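Local coordinates for protein glycerol kinase, putative (Plasmodium falciparum, PDB 2W40) that probably phosphorylates glycerol with ATP to give sn-glycerol 3-phosphate, as a kinase of the FGGY family, at residues F423-S428 against H477-D482; Q391-V396 against D429-K434; D335-C340 against I380-L385; I254-F259 against R412-M417; I347-F352 against K494-T499. All coordinates share one frame; numbering follows the deposited sequence.

Contact 1: residues F423-S428 against H477-D482. With EDO (1,2-ethanediol), chain B.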
# COMPACT_ATOMS: atom_id res chain seq x y z
N PHE C 423 8.78 -12.68 14.58
CA PHE C 423 8.89 -13.09 13.16
C PHE C 423 9.26 -14.55 13.01
O PHE C 423 8.57 -15.33 12.27
CB PHE C 423 9.97 -12.21 12.47
CG PHE C 423 10.19 -12.54 11.03
CD1 PHE C 423 9.20 -12.40 10.08
CD2 PHE C 423 11.42 -13.06 10.62
CE1 PHE C 423 9.43 -12.71 8.69
CE2 PHE C 423 11.61 -13.38 9.27
CZ PHE C 423 10.63 -13.17 8.30
N MET C 424 10.31 -15.00 13.72
CA MET C 424 10.71 -16.40 13.62
C MET C 424 9.61 -17.33 14.13
O MET C 424 9.38 -18.44 13.59
CB MET C 424 12.02 -16.57 14.37
CG MET C 424 13.24 -15.93 13.70
SD MET C 424 13.26 -16.19 11.81
CE MET C 424 13.69 -17.83 11.91
N GLN C 425 8.87 -16.91 15.18
CA GLN C 425 7.77 -17.73 15.69
C GLN C 425 6.67 -17.89 14.61
O GLN C 425 6.17 -18.96 14.39
CB GLN C 425 7.24 -17.14 16.98
CG GLN C 425 6.18 -18.06 17.59
CD GLN C 425 6.72 -19.45 17.97
OE1 GLN C 425 7.56 -19.54 18.85
NE2 GLN C 425 6.21 -20.47 17.37
N PHE C 426 6.37 -16.77 13.94
CA PHE C 426 5.36 -16.80 12.85
C PHE C 426 5.82 -17.71 11.71
O PHE C 426 5.03 -18.46 11.18
CB PHE C 426 5.09 -15.40 12.34
CG PHE C 426 3.96 -15.33 11.40
CD1 PHE C 426 2.66 -15.29 11.85
CD2 PHE C 426 4.13 -15.34 10.03
CE1 PHE C 426 1.60 -15.23 11.01
CE2 PHE C 426 3.04 -15.30 9.19
CZ PHE C 426 1.79 -15.23 9.69
N ASN C 427 7.10 -17.62 11.36
CA ASN C 427 7.64 -18.54 10.33
C ASN C 427 7.48 -19.99 10.74
O ASN C 427 6.99 -20.83 10.01
CB ASN C 427 9.15 -18.25 10.05
CG ASN C 427 9.36 -17.12 9.05
OD1 ASN C 427 9.75 -17.38 7.91
ND2 ASN C 427 9.08 -15.88 9.45
N SER C 428 7.87 -20.30 12.00
CA SER C 428 7.79 -21.70 12.49
C SER C 428 6.35 -22.18 12.50
O SER C 428 6.08 -23.30 12.03
CB SER C 428 8.39 -21.83 13.88
OG SER C 428 8.32 -23.20 14.29
N HIS C 477 9.57 -23.75 17.74
CA HIS C 477 8.71 -24.82 17.36
C HIS C 477 7.34 -24.18 17.06
O HIS C 477 7.02 -23.18 17.67
CB HIS C 477 8.52 -25.81 18.54
CG HIS C 477 9.78 -26.26 19.19
ND1 HIS C 477 10.37 -27.48 18.89
CD2 HIS C 477 10.51 -25.72 20.20
CE1 HIS C 477 11.45 -27.63 19.65
NE2 HIS C 477 11.55 -26.59 20.46
N SER C 478 6.50 -24.82 16.29
CA SER C 478 5.15 -24.28 16.08
C SER C 478 4.29 -24.27 17.34
O SER C 478 4.26 -25.28 18.06
CB SER C 478 4.40 -25.08 15.03
OG SER C 478 3.07 -24.60 14.92
N LYS C 479 3.61 -23.14 17.54
CA LYS C 479 2.64 -22.92 18.65
C LYS C 479 1.23 -22.70 18.08
O LYS C 479 0.29 -22.43 18.80
CB LYS C 479 3.09 -21.75 19.50
CG LYS C 479 4.27 -22.08 20.36
CD LYS C 479 4.56 -20.83 21.12
CE LYS C 479 5.77 -21.02 22.03
NZ LYS C 479 5.88 -20.01 23.11
N MET C 480 1.02 -22.96 16.79
CA MET C 480 -0.20 -22.60 16.10
C MET C 480 -0.95 -23.87 15.75
O MET C 480 -0.32 -24.83 15.26
CB MET C 480 0.15 -21.77 14.82
CG MET C 480 -1.11 -21.37 14.00
SD MET C 480 -0.68 -20.40 12.51
CE MET C 480 -0.27 -18.77 13.17
N ASP C 481 -2.26 -23.82 15.97
CA ASP C 481 -3.28 -24.88 15.70
C ASP C 481 -3.35 -25.14 14.18
O ASP C 481 -3.21 -24.17 13.40
CB ASP C 481 -4.66 -24.25 16.15
CG ASP C 481 -5.80 -25.16 16.12
OD1 ASP C 481 -5.77 -26.23 16.73
OD2 ASP C 481 -6.77 -24.84 15.44
N ASP C 482 -3.62 -26.38 13.73
CA ASP C 482 -3.81 -26.58 12.33
C ASP C 482 -5.01 -25.83 11.77
O ASP C 482 -4.96 -25.34 10.61
CB ASP C 482 -3.82 -28.01 11.83
CG ASP C 482 -3.53 -28.06 10.25
OD1 ASP C 482 -4.45 -28.65 9.61
OD2 ASP C 482 -2.49 -27.41 9.66
C1 EDO B . 6.45 -29.14 13.99
O1 EDO B . 5.13 -28.99 14.49
C2 EDO B . 7.04 -27.76 14.05
O2 EDO B . 7.50 -27.43 15.35
O HOH W 1 9.01 -21.53 19.86
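Q425 NE2 is shared by two acceptors: across the contact it donates to H477 O at 2.8 Å, and within its own helix it donates to D429 OD1. The bond to H477 O is almost straight, with an N-H...O angle of 168°, and its acceptor lies in the plane of the Q425 amide. At the other end of that amide, OE1 takes a hydrogen bond of 2.7 Å from a water, which in turn accepts from H477 N. With both amide ends engaged, the rotation of the group is fixed. A bend at chi2 (62°) is what folds the amide over to the loop. The extended K479 side chain crosses that of Q425 at about a right angle, its CG 3.9 Å from Q425 NE2, while K479 N binds D429 OD1 as well. The loop 477-482 leads from strand 472-476, an outermost strand of the seven-stranded mixed sheet, into helix 482-500, so these bonds fasten that connection to helix 421-431 of the actin-like C-terminal half. S428 OG sits 3.2 Å from S478 N at an angle too poor for a bond; its hydrogen-bond partner is T433 O. S478 N donates instead to O2 of a bound ethanediol, 2.9 Å away. Two residues on, M480 N donates to S478 OG at 3.2 Å, closing an ST turn.

Contact 2: residues Q391-V396 against D429-K434. With EDO (1,2-ethanediol), chain B.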
# COMPACT_ATOMS: atom_id res chain seq x y z
N GLN C 391 5.42 -17.27 1.70
CA GLN C 391 6.19 -17.73 0.55
C GLN C 391 7.13 -18.92 0.91
O GLN C 391 7.28 -19.89 0.14
CB GLN C 391 7.00 -16.53 -0.00
CG GLN C 391 6.17 -15.52 -0.84
CD GLN C 391 7.04 -14.42 -1.29
OE1 GLN C 391 7.57 -14.47 -2.38
NE2 GLN C 391 7.27 -13.41 -0.42
N LEU C 392 7.75 -18.81 2.09
CA LEU C 392 8.64 -19.86 2.54
C LEU C 392 7.88 -21.16 2.70
O LEU C 392 8.37 -22.23 2.38
CB LEU C 392 9.34 -19.38 3.81
CG LEU C 392 10.45 -20.34 4.22
CD1 LEU C 392 11.57 -20.54 3.15
CD2 LEU C 392 10.99 -19.96 5.60
N ASN C 393 6.64 -21.08 3.21
CA ASN C 393 5.81 -22.27 3.37
C ASN C 393 5.54 -22.99 2.06
O ASN C 393 5.61 -24.21 1.96
CB ASN C 393 4.50 -21.87 4.00
CG ASN C 393 3.60 -23.05 4.23
OD1 ASN C 393 4.04 -24.09 4.77
ND2 ASN C 393 2.29 -22.89 3.91
N GLU C 394 5.29 -22.18 1.03
CA GLU C 394 5.14 -22.76 -0.31
C GLU C 394 6.40 -23.53 -0.82
O GLU C 394 6.32 -24.63 -1.40
CB GLU C 394 4.70 -21.71 -1.36
CG GLU C 394 3.38 -21.11 -1.00
CD GLU C 394 2.74 -20.28 -2.12
OE1 GLU C 394 3.27 -20.21 -3.26
OE2 GLU C 394 1.63 -19.68 -1.84
N ILE C 395 7.54 -22.95 -0.60
CA ILE C 395 8.84 -23.54 -0.83
C ILE C 395 9.00 -24.84 -0.06
O ILE C 395 9.43 -25.85 -0.64
CB ILE C 395 10.00 -22.55 -0.59
CG1 ILE C 395 10.03 -21.50 -1.73
CG2 ILE C 395 11.37 -23.23 -0.50
CD1 ILE C 395 10.92 -20.26 -1.46
N VAL C 396 8.65 -24.83 1.23
CA VAL C 396 8.81 -26.05 2.06
C VAL C 396 7.91 -27.17 1.53
O VAL C 396 8.27 -28.35 1.47
CB VAL C 396 8.57 -25.77 3.52
CG1 VAL C 396 8.50 -27.16 4.34
CG2 VAL C 396 9.70 -24.77 4.01
N ASP C 429 5.43 -21.28 12.95
CA ASP C 429 4.01 -21.52 12.98
C ASP C 429 3.48 -21.83 11.54
O ASP C 429 2.82 -22.88 11.26
CB ASP C 429 3.27 -20.36 13.54
CG ASP C 429 3.36 -20.20 15.00
OD1 ASP C 429 3.91 -21.09 15.69
OD2 ASP C 429 2.87 -19.13 15.48
N ILE C 430 3.78 -20.96 10.60
CA ILE C 430 3.18 -21.13 9.25
C ILE C 430 3.82 -22.24 8.45
O ILE C 430 3.11 -22.99 7.76
CB ILE C 430 3.21 -19.86 8.48
CG1 ILE C 430 2.28 -18.84 9.09
CG2 ILE C 430 2.95 -20.03 6.92
CD1 ILE C 430 0.73 -19.19 9.24
N ILE C 431 5.14 -22.39 8.51
CA ILE C 431 5.83 -23.52 7.78
C ILE C 431 5.72 -24.87 8.50
O ILE C 431 6.19 -25.88 7.92
CB ILE C 431 7.30 -23.21 7.36
CG1 ILE C 431 8.30 -23.29 8.54
CG2 ILE C 431 7.38 -21.80 6.70
CD1 ILE C 431 9.77 -22.97 8.23
N ASN C 432 5.20 -24.83 9.75
CA ASN C 432 5.08 -25.97 10.68
C ASN C 432 6.39 -26.86 10.78
O ASN C 432 6.36 -28.08 10.57
CB ASN C 432 3.89 -26.81 10.31
CG ASN C 432 3.45 -27.81 11.46
OD1 ASN C 432 3.72 -27.62 12.66
ND2 ASN C 432 2.87 -28.96 11.01
N THR C 433 7.49 -26.19 11.06
CA THR C 433 8.82 -26.78 11.05
C THR C 433 9.60 -26.21 12.17
O THR C 433 9.52 -24.99 12.43
CB THR C 433 9.60 -26.52 9.70
OG1 THR C 433 8.87 -27.06 8.53
CG2 THR C 433 11.04 -27.15 9.69
N LYS C 434 10.33 -27.09 12.89
CA LYS C 434 11.27 -26.65 13.90
C LYS C 434 12.38 -25.83 13.23
O LYS C 434 12.96 -26.26 12.20
CB LYS C 434 11.95 -27.86 14.70
CG LYS C 434 12.83 -27.36 15.77
CD LYS C 434 13.27 -28.36 16.89
CE LYS C 434 14.09 -29.45 16.38
NZ LYS C 434 14.35 -30.58 17.38
C1 EDO B . 6.45 -29.14 13.99
O1 EDO B . 5.13 -28.99 14.49
C2 EDO B . 7.04 -27.76 14.05
O2 EDO B . 7.50 -27.43 15.35
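N393 meets the end of helix 421-431 along most of its side chain. Its CB packs against I430 CG2 at 3.8 Å and lies almost as near I431 CG2. CG comes next to I430 O, ND2 stays 3.9 Å from that oxygen, and OD1 comes to 3.5 Å from I431 CA. OD1 is also 3.3 Å from I430 O; both are acceptors, so the pair needs a donor between them. R485 of helix 482-500 supplies it, giving NE to I430 O and NH2 to N393 OD1, which bridges the two oxygens and probably helps set the turn of the asparagine amide. Around this polar point the packing is aliphatic. I431 holds CG1 between its backbone N and carbonyl carbon (chi1 77°), which sends CG2 against the backbone of the facing helix, 3.6 Å from N393 N. Its CD1 reaches L392 CD2 at 4.2 Å, and V396 CG2 covers its CB. Beyond the helix, N432 has positive phi and turns the chain, and T433 OG1 donates to I431 O at 3.0 Å, from above the carbonyl plane. V396 CG1 lies 4.2 Å from that same T433 OG1. Helix 421-431 joins the parallel neighbours 411-414 and 435-438, a beta-alpha-beta crossover, and here its last turn packs on helix 377-403, which also touches strands 264-268 and 304-311: the helix-on-sheet layering of the sugar kinase/Hsp70/actin fold.

Contact 3: residues D335-C340 against I380-L385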
# COMPACT_ATOMS: atom_id res chain seq x y z
N ASP C 335 9.57 -4.94 17.34
CA ASP C 335 8.66 -4.17 18.18
C ASP C 335 7.33 -4.03 17.45
O ASP C 335 6.24 -4.27 18.03
CB ASP C 335 9.23 -2.80 18.50
CG ASP C 335 10.24 -2.83 19.66
OD1 ASP C 335 10.24 -3.84 20.46
OD2 ASP C 335 11.08 -1.88 19.72
N ILE C 336 7.40 -3.75 16.15
CA ILE C 336 6.15 -3.72 15.30
C ILE C 336 5.42 -5.05 15.38
O ILE C 336 4.23 -5.08 15.58
CB ILE C 336 6.38 -3.36 13.80
CG1 ILE C 336 6.64 -1.90 13.60
CG2 ILE C 336 5.13 -3.73 12.89
CD1 ILE C 336 7.01 -1.51 12.11
N MET C 337 6.10 -6.17 15.26
CA MET C 337 5.38 -7.43 15.43
C MET C 337 4.92 -7.80 16.86
O MET C 337 3.90 -8.49 17.03
CB MET C 337 6.13 -8.54 14.72
CG MET C 337 5.82 -8.48 13.19
SD MET C 337 6.48 -9.91 12.43
CE MET C 337 5.33 -11.24 12.72
N GLU C 338 5.56 -7.27 17.90
CA GLU C 338 5.04 -7.46 19.28
C GLU C 338 3.74 -6.67 19.49
O GLU C 338 2.69 -7.22 19.99
CB GLU C 338 6.07 -6.94 20.27
CG GLU C 338 7.44 -7.65 20.28
CD GLU C 338 7.43 -9.00 21.06
OE1 GLU C 338 6.30 -9.38 21.52
OE2 GLU C 338 8.52 -9.70 21.18
N LYS C 339 3.81 -5.39 19.09
CA LYS C 339 2.74 -4.47 19.35
C LYS C 339 1.55 -4.73 18.48
O LYS C 339 0.40 -4.54 18.90
CB LYS C 339 3.19 -3.04 19.15
CG LYS C 339 4.26 -2.62 20.09
CD LYS C 339 4.45 -1.06 19.98
CE LYS C 339 5.72 -0.53 20.65
NZ LYS C 339 5.35 0.61 21.60
N CYS C 340 1.86 -5.15 17.26
CA CYS C 340 0.88 -5.39 16.27
C CYS C 340 0.71 -6.89 16.15
O CYS C 340 1.47 -7.56 15.43
CB CYS C 340 1.34 -4.77 14.94
SG CYS C 340 -0.01 -4.70 13.84
N ILE C 380 0.76 -2.77 7.74
CA ILE C 380 1.32 -2.98 6.38
C ILE C 380 2.70 -3.62 6.46
O ILE C 380 3.01 -4.53 5.72
CB ILE C 380 1.31 -1.66 5.57
CG1 ILE C 380 -0.17 -1.15 5.45
CG2 ILE C 380 2.13 -1.77 4.27
CD1 ILE C 380 -0.33 0.33 4.87
N VAL C 381 3.53 -3.07 7.35
CA VAL C 381 4.85 -3.66 7.64
C VAL C 381 4.76 -5.13 8.06
O VAL C 381 5.43 -6.00 7.47
CB VAL C 381 5.61 -2.76 8.70
CG1 VAL C 381 6.92 -3.48 9.17
CG2 VAL C 381 5.86 -1.42 8.09
N ARG C 382 3.91 -5.41 9.04
CA ARG C 382 3.69 -6.80 9.50
C ARG C 382 3.24 -7.69 8.38
O ARG C 382 3.69 -8.81 8.28
CB ARG C 382 2.70 -6.83 10.70
CG ARG C 382 2.48 -8.21 11.19
CD ARG C 382 1.56 -8.34 12.37
NE ARG C 382 1.40 -9.76 12.50
CZ ARG C 382 1.91 -10.55 13.43
NH1 ARG C 382 2.47 -10.06 14.54
NH2 ARG C 382 1.79 -11.85 13.26
N ALA C 383 2.39 -7.17 7.49
CA ALA C 383 1.78 -8.02 6.45
C ALA C 383 2.95 -8.40 5.47
O ALA C 383 3.02 -9.49 4.93
CB ALA C 383 0.61 -7.22 5.67
N LEU C 384 3.84 -7.43 5.21
CA LEU C 384 4.98 -7.71 4.27
C LEU C 384 5.83 -8.89 4.89
O LEU C 384 6.15 -9.87 4.21
CB LEU C 384 5.85 -6.51 3.95
CG LEU C 384 6.99 -6.81 3.01
CD1 LEU C 384 7.23 -5.74 1.94
CD2 LEU C 384 8.29 -7.15 3.77
N LEU C 385 6.05 -8.79 6.21
CA LEU C 385 6.86 -9.78 6.93
C LEU C 385 6.17 -11.12 6.94
O LEU C 385 6.75 -12.17 6.62
CB LEU C 385 7.11 -9.26 8.33
CG LEU C 385 8.07 -8.06 8.37
CD1 LEU C 385 8.16 -7.60 9.86
CD2 LEU C 385 9.44 -8.35 7.78
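R382 NH1 donates to C340 O at 2.8 Å, with an N-H...O angle of 142°; the donor lies in the carbonyl plane, while the oxygen is tilted out of the guanidinium plane. Over one face of that guanidinium, offset toward its rim, lies the methyl of M337, with CE 3.6 Å from R382 CZ. A bend at chi3 (80°) carries CE there and leaves SD against L385 CD1 at 3.8 Å. Beside this, I336 CD1 meets V381 CG1 at 3.5 Å, the two side chains crossing at about a right angle. In the next shell, R382 NE forms a salt bridge with E386, and F426 of helix 421-431 packs on the arginine. Helices 335-339 and 380-385 cross at -104°. R382, extended from CG to NE, spans the gap to C340, the first residue past helix 333-339. The contact thus joins helix 377-403 to the helix carrying S334 of the ADP site. The buried cation has a carboxylate and a carbonyl as partners, and the helix's negative end would probably stabilise its charge further.

Contact 4: residues I254-F259 against R412-M417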
# COMPACT_ATOMS: atom_id res chain seq x y z
N ILE C 254 27.92 -23.70 3.73
CA ILE C 254 29.17 -24.13 4.34
C ILE C 254 29.26 -23.56 5.77
O ILE C 254 29.64 -24.30 6.69
CB ILE C 254 30.38 -23.79 3.47
CG1 ILE C 254 30.31 -24.51 2.13
CG2 ILE C 254 31.70 -24.23 4.13
CD1 ILE C 254 31.48 -24.12 1.21
N GLY C 255 28.91 -22.31 5.95
CA GLY C 255 28.86 -21.71 7.30
C GLY C 255 27.88 -22.32 8.29
O GLY C 255 28.10 -22.19 9.51
N GLN C 256 26.85 -22.99 7.77
CA GLN C 256 25.85 -23.65 8.64
C GLN C 256 26.26 -25.16 8.78
O GLN C 256 25.51 -25.95 9.41
CB GLN C 256 24.49 -23.55 8.02
CG GLN C 256 23.76 -22.24 8.06
CD GLN C 256 22.98 -22.06 9.35
OE1 GLN C 256 22.05 -21.27 9.41
NE2 GLN C 256 23.39 -22.71 10.35
N ALA C 257 27.31 -25.59 8.10
CA ALA C 257 27.77 -27.03 8.03
C ALA C 257 26.68 -28.00 7.58
O ALA C 257 26.58 -29.08 8.14
CB ALA C 257 28.35 -27.54 9.39
N ILE C 258 25.87 -27.61 6.58
CA ILE C 258 24.86 -28.49 6.05
C ILE C 258 25.52 -29.31 4.93
O ILE C 258 25.34 -29.19 3.69
CB ILE C 258 23.53 -27.79 5.76
CG1 ILE C 258 23.72 -26.93 4.60
CG2 ILE C 258 22.86 -27.04 7.08
CD1 ILE C 258 22.33 -26.82 3.78
N PHE C 259 26.34 -30.25 5.36
CA PHE C 259 27.15 -31.07 4.49
C PHE C 259 26.60 -32.43 4.21
O PHE C 259 27.16 -33.13 3.33
CB PHE C 259 28.57 -31.26 5.13
CG PHE C 259 29.33 -29.99 5.37
CD1 PHE C 259 29.53 -29.10 4.34
CD2 PHE C 259 29.80 -29.64 6.62
CE1 PHE C 259 30.31 -27.96 4.55
CE2 PHE C 259 30.52 -28.48 6.84
CZ PHE C 259 30.73 -27.63 5.83
N ARG C 412 17.67 -25.05 9.60
CA ARG C 412 18.68 -24.18 10.22
C ARG C 412 18.57 -22.83 9.50
O ARG C 412 18.65 -22.79 8.26
CB ARG C 412 20.10 -24.70 10.04
CG ARG C 412 20.29 -25.99 10.75
CD ARG C 412 21.78 -26.33 11.03
NE ARG C 412 22.71 -25.24 11.48
CZ ARG C 412 23.02 -24.83 12.75
NH1 ARG C 412 22.48 -25.39 13.85
NH2 ARG C 412 23.90 -23.86 12.93
N CYS C 413 18.49 -21.76 10.25
CA CYS C 413 18.20 -20.42 9.75
C CYS C 413 19.25 -19.45 10.22
O CYS C 413 19.80 -19.54 11.32
CB CYS C 413 16.78 -19.92 10.17
SG CYS C 413 15.40 -20.86 9.42
N ASP C 414 19.50 -18.47 9.36
CA ASP C 414 20.41 -17.44 9.66
C ASP C 414 20.01 -16.14 9.04
O ASP C 414 19.26 -16.09 8.12
CB ASP C 414 21.78 -17.89 9.17
CG ASP C 414 21.84 -18.19 7.62
OD1 ASP C 414 21.52 -19.37 7.18
OD2 ASP C 414 22.14 -17.19 6.90
N GLY C 415 20.55 -15.07 9.56
CA GLY C 415 20.30 -13.71 9.03
C GLY C 415 19.82 -12.73 10.05
O GLY C 415 19.30 -13.04 11.09
N GLY C 416 19.94 -11.46 9.73
CA GLY C 416 19.42 -10.48 10.65
C GLY C 416 18.04 -10.66 11.22
O GLY C 416 17.83 -10.50 12.42
N MET C 417 17.09 -11.01 10.37
CA MET C 417 15.76 -11.16 10.77
C MET C 417 15.51 -12.32 11.73
O MET C 417 14.51 -12.35 12.40
CB MET C 417 14.94 -11.43 9.48
CG MET C 417 14.70 -10.23 8.57
SD MET C 417 13.56 -10.69 7.18
CE MET C 417 13.60 -9.05 6.37
O HOH W 2 26.49 -22.06 11.98
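The amide of Q256 and the guanidinium of R412 stand nearly perpendicular, their planes 88° apart, with one end of the amide at the guanidinium edge and near its plane. Q256 CD is 3.8 Å from R412 NE. Also in plane at the guanidinium edge is a water that donates to G255 O at 3.0 Å and accepts a weak bond from R412 NH2. The other end of the amide faces the carboxylate of D414, whose plane is turned 65° from it, and Q256 CD is again 3.8 Å from D414 OD1. Two torsions bring the groups together: Q256 bends at chi2 (-86°) to bring its amide between R412 and D414, and R412 bends at chi3, which turns the edge of its guanidinium to the Q256 amide. Farther back along the arginine, I258 CG2 lies 4.2 Å from R412 CD, the two side chains running in opposite directions. A257 ends helix 248-255 in a Schellman motif, and Q256 just before it faces strand 411-414, which lies between strands 264-268 and 435-438 of the seven-stranded sheet. The chain continues through G415, whose backbone angles call for glycine, to G416, a residue of the ADP site. R412 NH2 also donates to R471 O, and D414 OD2 bonds T267 OG1. Buried between a cation and a carboxylate, Q256 offers a group with one accepting and one donating end, which could serve both neighbours.

Contact 5: residues I347-F352 against K494-T499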
# COMPACT_ATOMS: atom_id res chain seq x y z
N ILE C 347 -3.26 -8.32 3.76
CA ILE C 347 -2.30 -9.20 3.18
C ILE C 347 -1.51 -8.40 2.22
O ILE C 347 -2.05 -7.61 1.43
CB ILE C 347 -2.95 -10.44 2.47
CG1 ILE C 347 -3.78 -11.22 3.46
CG2 ILE C 347 -1.92 -11.27 1.69
CD1 ILE C 347 -4.68 -12.14 2.94
N PHE C 348 -0.24 -8.68 2.21
CA PHE C 348 0.75 -7.99 1.32
C PHE C 348 1.45 -9.07 0.52
O PHE C 348 2.23 -9.83 1.10
CB PHE C 348 1.75 -7.18 2.16
CG PHE C 348 2.53 -6.09 1.41
CD1 PHE C 348 2.89 -4.96 2.08
CD2 PHE C 348 2.95 -6.22 0.13
CE1 PHE C 348 3.63 -4.01 1.48
CE2 PHE C 348 3.62 -5.22 -0.51
CZ PHE C 348 4.00 -4.11 0.19
N VAL C 349 1.18 -9.13 -0.78
CA VAL C 349 1.84 -10.11 -1.61
C VAL C 349 3.11 -9.43 -2.11
O VAL C 349 3.00 -8.58 -2.96
CB VAL C 349 0.95 -10.63 -2.78
CG1 VAL C 349 1.71 -11.59 -3.68
CG2 VAL C 349 -0.36 -11.21 -2.27
N PRO C 350 4.29 -9.73 -1.50
CA PRO C 350 5.52 -8.93 -1.72
C PRO C 350 6.18 -9.45 -3.04
O PRO C 350 6.92 -10.53 -3.04
CB PRO C 350 6.41 -9.25 -0.48
CG PRO C 350 5.56 -10.14 0.42
CD PRO C 350 4.57 -10.80 -0.55
N ALA C 351 5.78 -8.85 -4.13
CA ALA C 351 6.07 -9.37 -5.53
C ALA C 351 6.61 -8.20 -6.35
O ALA C 351 6.30 -8.07 -7.51
CB ALA C 351 4.89 -10.06 -6.20
N PHE C 352 7.46 -7.39 -5.73
CA PHE C 352 7.94 -6.18 -6.42
C PHE C 352 8.68 -6.54 -7.71
O PHE C 352 8.63 -5.79 -8.70
CB PHE C 352 8.83 -5.35 -5.57
CG PHE C 352 8.19 -4.72 -4.40
CD1 PHE C 352 7.45 -3.58 -4.53
CD2 PHE C 352 8.29 -5.31 -3.10
CE1 PHE C 352 6.85 -2.99 -3.46
CE2 PHE C 352 7.70 -4.75 -2.08
CZ PHE C 352 6.95 -3.60 -2.25
N LYS C 494 -5.81 -16.79 -1.33
CA LYS C 494 -6.83 -16.02 -2.06
C LYS C 494 -6.25 -14.69 -2.52
O LYS C 494 -6.51 -14.24 -3.63
CB LYS C 494 -8.03 -15.81 -1.20
CG LYS C 494 -8.76 -17.09 -0.97
CD LYS C 494 -10.11 -16.92 -0.41
CE LYS C 494 -10.40 -15.55 0.25
NZ LYS C 494 -9.96 -15.44 1.72
N ALA C 495 -5.43 -14.03 -1.69
CA ALA C 495 -4.72 -12.78 -2.08
C ALA C 495 -3.74 -13.06 -3.21
O ALA C 495 -3.73 -12.34 -4.19
CB ALA C 495 -3.95 -12.29 -0.87
N VAL C 496 -3.01 -14.16 -3.19
CA VAL C 496 -2.14 -14.54 -4.38
C VAL C 496 -2.97 -14.79 -5.65
O VAL C 496 -2.71 -14.27 -6.78
CB VAL C 496 -1.22 -15.69 -4.06
CG1 VAL C 496 -0.38 -16.05 -5.28
CG2 VAL C 496 -0.31 -15.31 -2.89
N GLU C 497 -4.09 -15.44 -5.47
CA GLU C 497 -5.00 -15.68 -6.65
C GLU C 497 -5.46 -14.35 -7.21
O GLU C 497 -5.54 -14.19 -8.46
CB GLU C 497 -6.18 -16.56 -6.22
CG GLU C 497 -6.99 -17.02 -7.36
CD GLU C 497 -8.03 -18.07 -6.93
OE1 GLU C 497 -8.09 -18.42 -5.70
OE2 GLU C 497 -8.78 -18.50 -7.87
N ARG C 498 -5.90 -13.42 -6.36
CA ARG C 498 -6.35 -12.06 -6.78
C ARG C 498 -5.21 -11.40 -7.56
O ARG C 498 -5.45 -10.70 -8.57
CB ARG C 498 -6.75 -11.10 -5.63
CG ARG C 498 -7.94 -11.44 -4.91
CD ARG C 498 -8.24 -10.40 -3.89
NE ARG C 498 -9.13 -11.04 -2.95
CZ ARG C 498 -10.40 -11.37 -3.26
NH1 ARG C 498 -11.01 -10.88 -4.33
NH2 ARG C 498 -11.13 -12.05 -2.38
N THR C 499 -4.00 -11.56 -7.09
CA THR C 499 -2.83 -10.91 -7.69
C THR C 499 -2.47 -11.49 -9.10
O THR C 499 -1.90 -10.83 -9.97
CB THR C 499 -1.63 -11.08 -6.73
OG1 THR C 499 -2.01 -10.53 -5.47
CG2 THR C 499 -0.33 -10.41 -7.30
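Strand 347-349 passes over helix 494-499 at a crossing angle of -48°, with the axes 8.8 Å apart at their closest and the alanine of the helix facing the branched side chains of the strand. The tightest side-chain contact is at A495: its CB is 3.4 Å from I347 CG2, closer than usual van der Waals contact. V349, two residues along the strand and on the same side, meets the helix mainly through CG2, which lies 4.0 Å from A495 CB and 4.1 Å from V496 CG2. The same methyl meets T499 OG1 tip to tip at 3.7 Å. That hydroxyl donates to A495 O at 2.8 Å from above the carbonyl plane, and it is also hydrogen-bonded to Y369 OH on the partner strand, so its polar needs are met despite the apolar neighbour. F348, between the two contact residues, points away and packs on helix 377-403 and on M371 of the second subunit. R498 NH1 binds I501 O of that subunit. The two-stranded antiparallel sheet 347-349/366-371 thus lies between helix 482-500 and helix 377-403, beside the dimer interface.

Overall arrangement
From the N terminus, contact 4 opens first, at 254-259, and closes at strand 411-414. Contact 3 begins and ends inside that span, joining helix 333-339 to helix 377-403. Contact 5 starts at 347-352, between the two segments of contact 3, and closes only at helix 482-500, so it crosses contacts 3 and 4. Contact 2 opens further along helix 377-403 and closes at 429-434, crossing contact 4. Contact 1 begins at 423-428, crosses contact 2 and ends at 477-482; both fall within the span of contact 5. The seven-stranded sheet (contact 4), helices 333-339, 377-403 and 421-431 (contacts 1 to 3) and C-terminal helix 482-500 (contact 5) are thereby linked.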